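Local coordinates for protein lysine cyclodeaminase (Streptomyces pristinaespiralis, PDB 5YU3) that converts L-lysine to L-pipecolic acid with release of ammonia, probably by oxidising and re-reducing the substrate with a bound NAD, and also recognises L-ornithine, at residues E53-M65 against L76-R88. Residues are numbered along the deposited sequence; the frame is centred on the assembly and turned at random.
Sequences ERSEPVPGIWEWM and LKTVGYSPANPAR. With PRO (proline), chain G; NAD (nicotinamide-adenine-dinucleotide), chain F.
Antiparallel strands 60-65 and 76-81 are the paired parts of the beta hairpin 60-69/73-81, whose two faces do different work, one lining the proline and NAD pocket, the other meeting the second subunit. Six backbone hydrogen bonds join the pairs Ile61-Tyr81, Glu63-Val79 and Met65-Lys77; the straightest runs from Tyr81 N to Ile61 O (2.7 Å, 176° at the hydrogen). On the pocket face, Glu63, Met65, Lys77 and Val79 surround the proline and Tyr81 meets the NAD. Lys77, bent at chi3 (90°), brings NZ to 2.6 Å from O of the bound proline and also reaches Asp308, while Met65 SD lies 3.9 Å from Lys77 CE and touches Val79 CG1. Glu63 OE1 approaches the proline ring, its other oxygen bridged to Arg49. On the opposite face, Trp62 lies alongside Thr78, CZ2 to CB 3.6 Å, with Tyr101 of the second subunit against its ring. From edge strand 50-54, Arg54 reaches past strand 60-65 and grips Ser82 OG end-on with NH1 (3.0 Å) and NH2 (2.7 Å), the hydroxyl in the guanidinium plane. A leucine in place of Arg54 would probably leave Ser82 OG without this double grip and Asp103 O of the second subunit without its NH1 donor. Farther along, Val58 CG2 packs on Pro83 CG at 3.5 Å, and Pro57 CB sits over the Arg88 guanidinium. Lys77 and Arg121 both hydrogen-bond the proline, Lys77 through the carboxylate, so the hairpin helps hold the ligand by its acid group.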
ATOM      1  N   GLU A  53      11.299   2.907  -6.673  1.00 21.35           N
ATOM      2  CA  GLU A  53      11.808   3.387  -7.952  1.00 22.97           C
ATOM      3  C   GLU A  53      12.006   2.235  -8.930  1.00 23.33           C
ATOM      4  O   GLU A  53      12.384   1.127  -8.540  1.00 25.55           O
ATOM      5  CB  GLU A  53      13.130   4.135  -7.752  1.00 27.05           C
ATOM      6  CG  GLU A  53      12.949   5.498  -7.100  1.00 29.71           C
ATOM      7  CD  GLU A  53      14.208   6.350  -7.144  1.00 40.88           C
ATOM      8  OE1 GLU A  53      14.113   7.548  -6.800  1.00 41.41           O
ATOM      9  OE2 GLU A  53      15.280   5.824  -7.522  1.00 40.54           O
ATOM     10  N   ARG A  54      11.732   2.496 -10.209  1.00 23.95           N
ATOM     11  CA  ARG A  54      11.904   1.519 -11.280  1.00 21.71           C
ATOM     12  C   ARG A  54      12.674   2.189 -12.408  1.00 23.90           C
ATOM     13  O   ARG A  54      12.309   3.284 -12.844  1.00 28.33           O
ATOM     14  CB  ARG A  54      10.542   0.991 -11.793  1.00 25.60           C
ATOM     15  CG  ARG A  54       9.693   0.224 -10.759  1.00 26.45           C
ATOM     16  CD  ARG A  54       8.254  -0.002 -11.268  1.00 32.80           C
ATOM     17  NE  ARG A  54       7.638   1.283 -11.456  1.00 30.24           N
ATOM     18  CZ  ARG A  54       6.829   1.633 -12.451  1.00 23.87           C
ATOM     19  NH1 ARG A  54       6.448   0.785 -13.406  1.00 25.05           N
ATOM     20  NH2 ARG A  54       6.402   2.878 -12.478  1.00 20.86           N
ATOM     21  N   SER A  55      13.732   1.541 -12.889  1.00 25.59           N
ATOM     22  CA  SER A  55      14.603   2.208 -13.855  1.00 28.80           C
ATOM     23  C   SER A  55      14.281   1.884 -15.308  1.00 26.19           C
ATOM     24  O   SER A  55      14.618   2.682 -16.188  1.00 27.18           O
ATOM     25  CB  SER A  55      16.067   1.857 -13.581  1.00 34.37           C
ATOM     26  OG  SER A  55      16.308   0.497 -13.886  1.00 37.06           O
ATOM     27  N   GLU A  56      13.653   0.735 -15.584  1.00 24.16           N
ATOM     28  CA  GLU A  56      13.331   0.277 -16.929  1.00 28.22           C
ATOM     29  C   GLU A  56      11.841   0.410 -17.208  1.00 28.12           C
ATOM     30  O   GLU A  56      11.025   0.157 -16.317  1.00 25.79           O
ATOM     31  CB  GLU A  56      13.733  -1.190 -17.131  1.00 28.75           C
ATOM     32  CG  GLU A  56      15.163  -1.486 -16.772  1.00 35.06           C
ATOM     33  CD  GLU A  56      16.114  -0.592 -17.526  1.00 37.11           C
ATOM     34  OE1 GLU A  56      15.895  -0.394 -18.742  1.00 37.81           O
ATOM     35  OE2 GLU A  56      17.067  -0.075 -16.901  1.00 42.75           O
ATOM     36  N   PRO A  57      11.450   0.745 -18.450  1.00 26.33           N
ATOM     37  CA  PRO A  57      12.367   1.049 -19.689  1.00 26.73           C
ATOM     38  C   PRO A  57      12.942   2.497 -19.534  1.00 26.28           C
ATOM     39  O   PRO A  57      13.977   2.836 -20.160  1.00 26.31           O
ATOM     40  CB  PRO A  57      11.596   0.917 -20.700  1.00 30.86           C
ATOM     41  CG  PRO A  57      10.090   1.163 -20.183  1.00 29.14           C
ATOM     42  CD  PRO A  57      10.036   0.698 -18.968  1.00 29.67           C
ATOM     43  N   VAL A  58      12.260   3.320 -18.744  1.00 26.72           N
ATOM     44  CA  VAL A  58      12.736   4.640 -18.327  1.00 24.69           C
ATOM     45  C   VAL A  58      12.432   4.802 -16.846  1.00 26.08           C
ATOM     46  O   VAL A  58      11.548   4.121 -16.306  1.00 25.38           O
ATOM     47  CB  VAL A  58      12.066   5.775 -19.131  1.00 28.52           C
ATOM     48  CG1 VAL A  58      12.309   5.599 -20.623  1.00 29.54           C
ATOM     49  CG2 VAL A  58      10.588   5.791 -18.852  1.00 28.47           C
ATOM     50  N   PRO A  59      13.153   5.685 -16.152  1.00 22.64           N
ATOM     51  CA  PRO A  59      12.939   5.817 -14.704  1.00 20.84           C
ATOM     52  C   PRO A  59      11.516   6.240 -14.373  1.00 21.84           C
ATOM     53  O   PRO A  59      10.981   7.204 -14.930  1.00 20.74           O
ATOM     54  CB  PRO A  59      13.962   6.874 -14.286  1.00 22.60           C
ATOM     55  CG  PRO A  59      15.024   6.811 -15.491  1.00 26.12           C
ATOM     56  CD  PRO A  59      14.325   6.546 -16.557  1.00 24.30           C
ATOM     57  N   GLY A  60      10.903   5.489 -13.465  1.00 18.92           N
ATOM     58  CA  GLY A  60       9.569   5.775 -12.979  1.00 19.71           C
ATOM     59  C   GLY A  60       9.462   5.355 -11.528  1.00 20.21           C
ATOM     60  O   GLY A  60      10.481   5.038 -10.898  1.00 21.05           O
ATOM     61  N   ILE A  61       8.253   5.357 -10.972  1.00 16.85           N
ATOM     62  CA  ILE A  61       8.084   5.045  -9.558  1.00 17.59           C
ATOM     63  C   ILE A  61       6.683   4.494  -9.356  1.00 17.09           C
ATOM     64  O   ILE A  61       5.759   4.806 -10.108  1.00 20.14           O
ATOM     65  CB  ILE A  61       8.363   6.285  -8.661  1.00 20.12           C
ATOM     66  CG1 ILE A  61       8.510   5.873  -7.188  1.00 22.51           C
ATOM     67  CG2 ILE A  61       7.294   7.369  -8.834  1.00 18.71           C
ATOM     68  CD1 ILE A  61       9.047   6.987  -6.283  1.00 21.60           C
ATOM     69  N   TRP A  62       6.538   3.638  -8.355  1.00 17.92           N
ATOM     70  CA  TRP A  62       5.253   3.052  -8.009  1.00 18.16           C
ATOM     71  C   TRP A  62       5.036   3.298  -6.526  1.00 19.77           C
ATOM     72  O   TRP A  62       5.906   2.971  -5.711  1.00 18.01           O
ATOM     73  CB  TRP A  62       5.228   1.554  -8.351  1.00 18.38           C
ATOM     74  CG  TRP A  62       3.899   0.933  -8.135  1.00 16.95           C
ATOM     75  CD1 TRP A  62       2.861   0.880  -9.025  1.00 18.21           C
ATOM     76  CD2 TRP A  62       3.444   0.287  -6.944  1.00 18.51           C
ATOM     77  NE1 TRP A  62       1.783   0.236  -8.454  1.00 20.73           N
ATOM     78  CE2 TRP A  62       2.118  -0.140  -7.179  1.00 18.39           C
ATOM     79  CE3 TRP A  62       4.028   0.022  -5.703  1.00 20.73           C
ATOM     80  CZ2 TRP A  62       1.370  -0.819  -6.214  1.00 19.63           C
ATOM     81  CZ3 TRP A  62       3.279  -0.653  -4.747  1.00 20.65           C
ATOM     82  CH2 TRP A  62       1.969  -1.059  -5.007  1.00 18.11           C
ATOM     83  N   GLU A  63       3.903   3.900  -6.178  1.00 15.58           N
ATOM     84  CA  GLU A  63       3.723   4.456  -4.845  1.00 18.54           C
ATOM     85  C   GLU A  63       2.453   3.946  -4.180  1.00 17.25           C
ATOM     86  O   GLU A  63       1.484   3.554  -4.836  1.00 19.42           O
ATOM     87  CB  GLU A  63       3.695   5.991  -4.889  1.00 19.33           C
ATOM     88  CG  GLU A  63       5.008   6.585  -5.377  1.00 18.07           C
ATOM     89  CD  GLU A  63       4.942   8.088  -5.586  1.00 26.22           C
ATOM     90  OE1 GLU A  63       4.039   8.560  -6.301  1.00 24.57           O
ATOM     91  OE2 GLU A  63       5.792   8.803  -5.026  1.00 26.19           O
ATOM     92  N   TRP A  64       2.476   3.993  -2.845  1.00 17.26           N
ATOM     93  CA  TRP A  64       1.326   3.711  -2.002  1.00 15.70           C
ATOM     94  C   TRP A  64       1.014   4.956  -1.184  1.00 21.56           C
ATOM     95  O   TRP A  64       1.920   5.606  -0.651  1.00 19.96           O
ATOM     96  CB  TRP A  64       1.586   2.498  -1.088  1.00 17.81           C
ATOM     97  CG  TRP A  64       2.922   2.525  -0.387  1.00 17.41           C
ATOM     98  CD1 TRP A  64       3.191   3.069   0.839  1.00 21.92           C
ATOM     99  CD2 TRP A  64       4.161   1.995  -0.870  1.00 19.48           C
ATOM    100  NE1 TRP A  64       4.522   2.908   1.150  1.00 18.80           N
ATOM    101  CE2 TRP A  64       5.137   2.243   0.124  1.00 18.32           C
ATOM    102  CE3 TRP A  64       4.544   1.324  -2.041  1.00 18.59           C
ATOM    103  CZ2 TRP A  64       6.475   1.860  -0.024  1.00 20.33           C
ATOM    104  CZ3 TRP A  64       5.883   0.931  -2.176  1.00 19.61           C
ATOM    105  CH2 TRP A  64       6.822   1.206  -1.173  1.00 20.62           C
ATOM    106  N   MET A  65      -0.272   5.299  -1.107  1.00 16.58           N
ATOM    107  CA  MET A  65      -0.742   6.547  -0.509  1.00 18.17           C
ATOM    108  C   MET A  65      -1.923   6.252   0.410  1.00 16.97           C
ATOM    109  O   MET A  65      -3.079   6.193  -0.040  1.00 15.52           O
ATOM    110  CB  MET A  65      -1.126   7.558  -1.594  1.00 18.35           C
ATOM    111  CG  MET A  65      -0.024   7.774  -2.618  1.00 20.20           C
ATOM    112  SD  MET A  65      -0.462   8.823  -4.021  1.00 19.61           S
ATOM    113  CE  MET A  65      -1.093  10.294  -3.206  1.00 16.89           C
ATOM    114  N   LEU A  76      -6.535   3.602   0.487  1.00 15.98           N
ATOM    115  CA  LEU A  76      -5.191   3.390  -0.043  1.00 17.82           C
ATOM    116  C   LEU A  76      -5.217   3.534  -1.556  1.00 17.43           C
ATOM    117  O   LEU A  76      -5.905   2.770  -2.240  1.00 17.70           O
ATOM    118  CB  LEU A  76      -4.635   2.012   0.347  1.00 17.04           C
ATOM    119  CG  LEU A  76      -3.150   1.799  -0.012  1.00 21.24           C
ATOM    120  CD1 LEU A  76      -2.218   2.548   0.944  1.00 19.95           C
ATOM    121  CD2 LEU A  76      -2.777   0.325  -0.059  1.00 24.67           C
ATOM    122  N   LYS A  77      -4.447   4.479  -2.091  1.00 16.84           N
ATOM    123  CA  LYS A  77      -4.235   4.509  -3.527  1.00 17.60           C
ATOM    124  C   LYS A  77      -2.877   3.909  -3.853  1.00 17.59           C
ATOM    125  O   LYS A  77      -1.866   4.234  -3.213  1.00 19.19           O
ATOM    126  CB  LYS A  77      -4.347   5.917  -4.120  1.00 18.20           C
ATOM    127  CG  LYS A  77      -4.155   5.866  -5.648  1.00 17.17           C
ATOM    128  CD  LYS A  77      -4.581   7.150  -6.363  1.00 19.38           C
ATOM    129  CE  LYS A  77      -3.415   8.124  -6.477  1.00 20.14           C
ATOM    130  NZ  LYS A  77      -3.856   9.430  -7.030  1.00 18.94           N
ATOM    131  N   THR A  78      -2.872   3.003  -4.824  1.00 14.71           N
ATOM    132  CA  THR A  78      -1.661   2.427  -5.382  1.00 17.48           C
ATOM    133  C   THR A  78      -1.562   2.938  -6.808  1.00 20.68           C
ATOM    134  O   THR A  78      -2.525   2.821  -7.576  1.00 18.83           O
ATOM    135  CB  THR A  78      -1.708   0.897  -5.355  1.00 17.71           C
ATOM    136  OG1 THR A  78      -2.995   0.458  -5.812  1.00 21.18           O
ATOM    137  CG2 THR A  78      -1.485   0.377  -3.941  1.00 18.49           C
ATOM    138  N   VAL A  79      -0.428   3.529  -7.157  1.00 18.46           N
ATOM    139  CA  VAL A  79      -0.362   4.245  -8.425  1.00 17.04           C
ATOM    140  C   VAL A  79       1.064   4.219  -8.952  1.00 19.56           C
ATOM    141  O   VAL A  79       2.025   4.463  -8.212  1.00 18.25           O
ATOM    142  CB  VAL A  79      -0.891   5.686  -8.267  1.00 17.14           C
ATOM    143  CG1 VAL A  79      -0.160   6.414  -7.124  1.00 19.27           C
ATOM    144  CG2 VAL A  79      -0.761   6.442  -9.582  1.00 19.00           C
ATOM    145  N   GLY A  80       1.200   3.914 -10.239  1.00 16.07           N
ATOM    146  CA  GLY A  80       2.487   3.954 -10.903  1.00 16.25           C
ATOM    147  C   GLY A  80       2.649   5.201 -11.755  1.00 18.03           C
ATOM    148  O   GLY A  80       1.685   5.733 -12.302  1.00 16.12           O
ATOM    149  N   TYR A  81       3.893   5.665 -11.846  1.00 14.95           N
ATOM    150  CA  TYR A  81       4.319   6.674 -12.814  1.00 17.23           C
ATOM    151  C   TYR A  81       5.308   5.969 -13.730  1.00 17.64           C
ATOM    152  O   TYR A  81       6.385   5.559 -13.282  1.00 18.35           O
ATOM    153  CB  TYR A  81       4.955   7.876 -12.118  1.00 14.93           C
ATOM    154  CG  TYR A  81       5.795   8.759 -13.020  1.00 15.25           C
ATOM    155  CD1 TYR A  81       5.198   9.666 -13.889  1.00 15.79           C
ATOM    156  CD2 TYR A  81       7.184   8.697 -12.984  1.00 16.48           C
ATOM    157  CE1 TYR A  81       5.972  10.495 -14.715  1.00 16.95           C
ATOM    158  CE2 TYR A  81       7.968   9.528 -13.797  1.00 18.91           C
ATOM    159  CZ  TYR A  81       7.351  10.421 -14.664  1.00 19.77           C
ATOM    160  OH  TYR A  81       8.113  11.252 -15.475  1.00 17.64           O
ATOM    161  N   SER A  82       4.922   5.776 -14.991  1.00 14.59           N
ATOM    162  CA  SER A  82       5.707   4.991 -15.947  1.00 16.14           C
ATOM    163  C   SER A  82       5.680   5.739 -17.268  1.00 18.52           C
ATOM    164  O   SER A  82       4.854   5.459 -18.149  1.00 17.00           O
ATOM    165  CB  SER A  82       5.151   3.569 -16.091  1.00 18.49           C
ATOM    166  OG  SER A  82       4.953   2.967 -14.810  1.00 18.45           O
ATOM    167  N   PRO A  83       6.583   6.710 -17.443  1.00 17.17           N
ATOM    168  CA  PRO A  83       6.429   7.693 -18.527  1.00 17.87           C
ATOM    169  C   PRO A  83       6.636   7.137 -19.922  1.00 19.69           C
ATOM    170  O   PRO A  83       6.338   7.849 -20.892  1.00 20.33           O
ATOM    171  CB  PRO A  83       7.484   8.751 -18.191  1.00 19.35           C
ATOM    172  CG  PRO A  83       8.435   8.020 -17.123  1.00 19.98           C
ATOM    173  CD  PRO A  83       7.699   7.113 -16.512  1.00 15.92           C
ATOM    174  N   ALA A  84       7.129   5.915 -20.070  1.00 18.42           N
ATOM    175  CA  ALA A  84       7.170   5.277 -21.376  1.00 19.95           C
ATOM    176  C   ALA A  84       5.877   4.551 -21.717  1.00 21.66           C
ATOM    177  O   ALA A  84       5.761   4.030 -22.828  1.00 21.39           O
ATOM    178  CB  ALA A  84       8.342   4.292 -21.465  1.00 20.82           C
ATOM    179  N   ASN A  85       4.906   4.503 -20.796  1.00 19.06           N
ATOM    180  CA  ASN A  85       3.668   3.772 -21.064  1.00 17.96           C
ATOM    181  C   ASN A  85       2.969   4.225 -22.341  1.00 19.85           C
ATOM    182  O   ASN A  85       2.590   3.358 -23.145  1.00 20.64           O
ATOM    183  CB  ASN A  85       2.723   3.887 -19.860  1.00 17.16           C
ATOM    184  CG  ASN A  85       2.866   2.726 -18.891  1.00 17.61           C
ATOM    185  OD1 ASN A  85       3.757   1.893 -19.040  1.00 18.05           O
ATOM    186  ND2 ASN A  85       1.987   2.670 -17.889  1.00 16.62           N
ATOM    187  N   PRO A  86       2.750   5.525 -22.588  1.00 19.29           N
ATOM    188  CA  PRO A  86       1.983   5.906 -23.792  1.00 19.65           C
ATOM    189  C   PRO A  86       2.633   5.450 -25.086  1.00 21.42           C
ATOM    190  O   PRO A  86       1.979   4.790 -25.910  1.00 22.26           O
ATOM    191  CB  PRO A  86       1.890   7.432 -23.671  1.00 20.06           C
ATOM    192  CG  PRO A  86       2.021   7.640 -22.078  1.00 20.00           C
ATOM    193  CD  PRO A  86       2.911   6.752 -21.709  1.00 20.72           C
ATOM    194  N   ALA A  87       3.920   5.752 -25.267  1.00 22.20           N
ATOM    195  CA  ALA A  87       4.604   5.445 -26.520  1.00 24.64           C
ATOM    196  C   ALA A  87       4.831   3.948 -26.692  1.00 28.59           C
ATOM    197  O   ALA A  87       4.684   3.420 -27.800  1.00 29.31           O
ATOM    198  CB  ALA A  87       5.939   6.193 -26.584  1.00 24.86           C
ATOM    199  N   ARG A  88       5.200   3.248 -25.618  1.00 24.00           N
ATOM    200  CA  ARG A  88       5.589   1.844 -25.738  1.00 25.81           C
ATOM    201  C   ARG A  88       4.415   0.874 -25.676  1.00 28.85           C
ATOM    202  O   ARG A  88       4.431  -0.147 -26.373  1.00 29.16           O
ATOM    203  CB  ARG A  88       6.586   1.477 -24.640  1.00 25.88           C
ATOM    204  CG  ARG A  88       7.960   2.047 -24.846  1.00 34.68           C
ATOM    205  CD  ARG A  88       8.981   1.066 -24.342  1.00 42.14           C
ATOM    206  NE  ARG A  88      10.338   1.567 -24.496  1.00 49.62           N
ATOM    207  CZ  ARG A  88      11.417   0.806 -24.378  1.00 48.99           C
ATOM    208  NH1 ARG A  88      11.281  -0.487 -24.109  1.00 48.98           N
ATOM    209  NH2 ARG A  88      12.626   1.335 -24.531  1.00 54.32           N
TER
HETATM  210  N   PRO G 403       1.901  11.779  -7.734  1.00 27.81           N
HETATM  211  CA  PRO G 403       0.668  11.001  -8.285  1.00 32.93           C
HETATM  212  C   PRO G 403      -0.495  11.031  -7.254  1.00 24.76           C
HETATM  213  O   PRO G 403      -1.365  10.168  -7.468  1.00 24.80           O
HETATM  214  CB  PRO G 403       1.134   9.830  -8.498  1.00 27.65           C
HETATM  215  CG  PRO G 403       2.637  10.117  -9.017  1.00 30.30           C
HETATM  216  CD  PRO G 403       2.906  11.349  -8.725  1.00 26.46           C
HETATM  217  OXT PRO G 403      -0.597  11.881  -6.299  1.00 20.56           O
HETATM  218  PA  NAD F 402       1.867  12.032 -19.466  1.00 17.23           P
HETATM  219  O1A NAD F 402       2.950  11.072 -19.849  1.00 14.49           O
HETATM  220  O2A NAD F 402       0.444  11.788 -19.929  1.00 17.31           O
HETATM  221  O5B NAD F 402       2.262  13.485 -20.034  1.00 16.86           O
HETATM  222  C5B NAD F 402       3.530  14.063 -19.700  1.00 15.14           C
HETATM  223  C4B NAD F 402       3.936  14.921 -20.889  1.00 18.06           C
HETATM  224  O4B NAD F 402       5.108  15.667 -20.552  1.00 17.93           O
HETATM  225  C3B NAD F 402       4.311  14.067 -22.104  1.00 16.62           C
HETATM  226  O3B NAD F 402       3.464  14.400 -23.225  1.00 19.53           O
HETATM  227  C2B NAD F 402       5.761  14.435 -22.376  1.00 17.75           C
HETATM  228  O2B NAD F 402       6.097  14.484 -23.760  1.00 20.57           O
HETATM  229  C1B NAD F 402       5.849  15.812 -21.759  1.00 18.05           C
HETATM  230  N9A NAD F 402       7.203  16.301 -21.419  1.00 17.83           N
HETATM  231  C8A NAD F 402       8.261  15.600 -20.951  1.00 19.93           C
HETATM  232  N7A NAD F 402       9.328  16.436 -20.741  1.00 17.46           N
HETATM  233  C5A NAD F 402       8.928  17.685 -21.078  1.00 17.36           C
HETATM  234  C6A NAD F 402       9.523  19.035 -21.113  1.00 17.08           C
HETATM  235  N6A NAD F 402      10.802  19.241 -20.721  1.00 19.49           N
HETATM  236  N1A NAD F 402       8.737  20.057 -21.521  1.00 18.69           N
HETATM  237  C2A NAD F 402       7.460  19.899 -21.917  1.00 19.09           C
HETATM  238  N3A NAD F 402       6.857  18.699 -21.928  1.00 17.27           N
HETATM  239  C4A NAD F 402       7.530  17.587 -21.523  1.00 18.51           C
HETATM  240  O3  NAD F 402       1.888  12.148 -17.845  1.00 15.95           O
HETATM  241  PN  NAD F 402       0.823  12.891 -16.911  1.00 15.48           P
HETATM  242  O1N NAD F 402       0.317  14.116 -17.636  1.00 15.26           O
HETATM  243  O2N NAD F 402      -0.151  11.851 -16.398  1.00 14.77           O
HETATM  244  O5D NAD F 402       1.728  13.326 -15.649  1.00 15.95           O
HETATM  245  C5D NAD F 402       2.631  14.428 -15.758  1.00 17.58           C
HETATM  246  C4D NAD F 402       3.281  14.670 -14.396  1.00 13.84           C
HETATM  247  O4D NAD F 402       2.276  14.935 -13.418  1.00 15.61           O
HETATM  248  C3D NAD F 402       4.034  13.448 -13.898  1.00 17.91           C
HETATM  249  O3D NAD F 402       5.218  13.889 -13.199  1.00 17.09           O
HETATM  250  C2D NAD F 402       3.084  12.844 -12.888  1.00 15.50           C
HETATM  251  O2D NAD F 402       3.738  11.987 -11.942  1.00 16.79           O
HETATM  252  C1D NAD F 402       2.520  14.109 -12.277  1.00 16.39           C
HETATM  253  N1N NAD F 402       1.284  13.939 -11.523  1.00 15.63           N
HETATM  254  C2N NAD F 402       1.083  14.740 -10.468  1.00 16.08           C
HETATM  255  C3N NAD F 402      -0.067  14.635  -9.699  1.00 16.30           C
HETATM  256  C7N NAD F 402      -0.249  15.563  -8.544  1.00 16.72           C
HETATM  257  O7N NAD F 402      -1.118  15.352  -7.723  1.00 15.43           O
HETATM  258  N7N NAD F 402       0.539  16.650  -8.471  1.00 14.79           N
HETATM  259  C4N NAD F 402      -1.054  13.708 -10.049  1.00 17.82           C
HETATM  260  C5N NAD F 402      -0.827  12.912 -11.170  1.00 15.91           C
HETATM  261  C6N NAD F 402       0.352  13.048 -11.906  1.00 16.73           C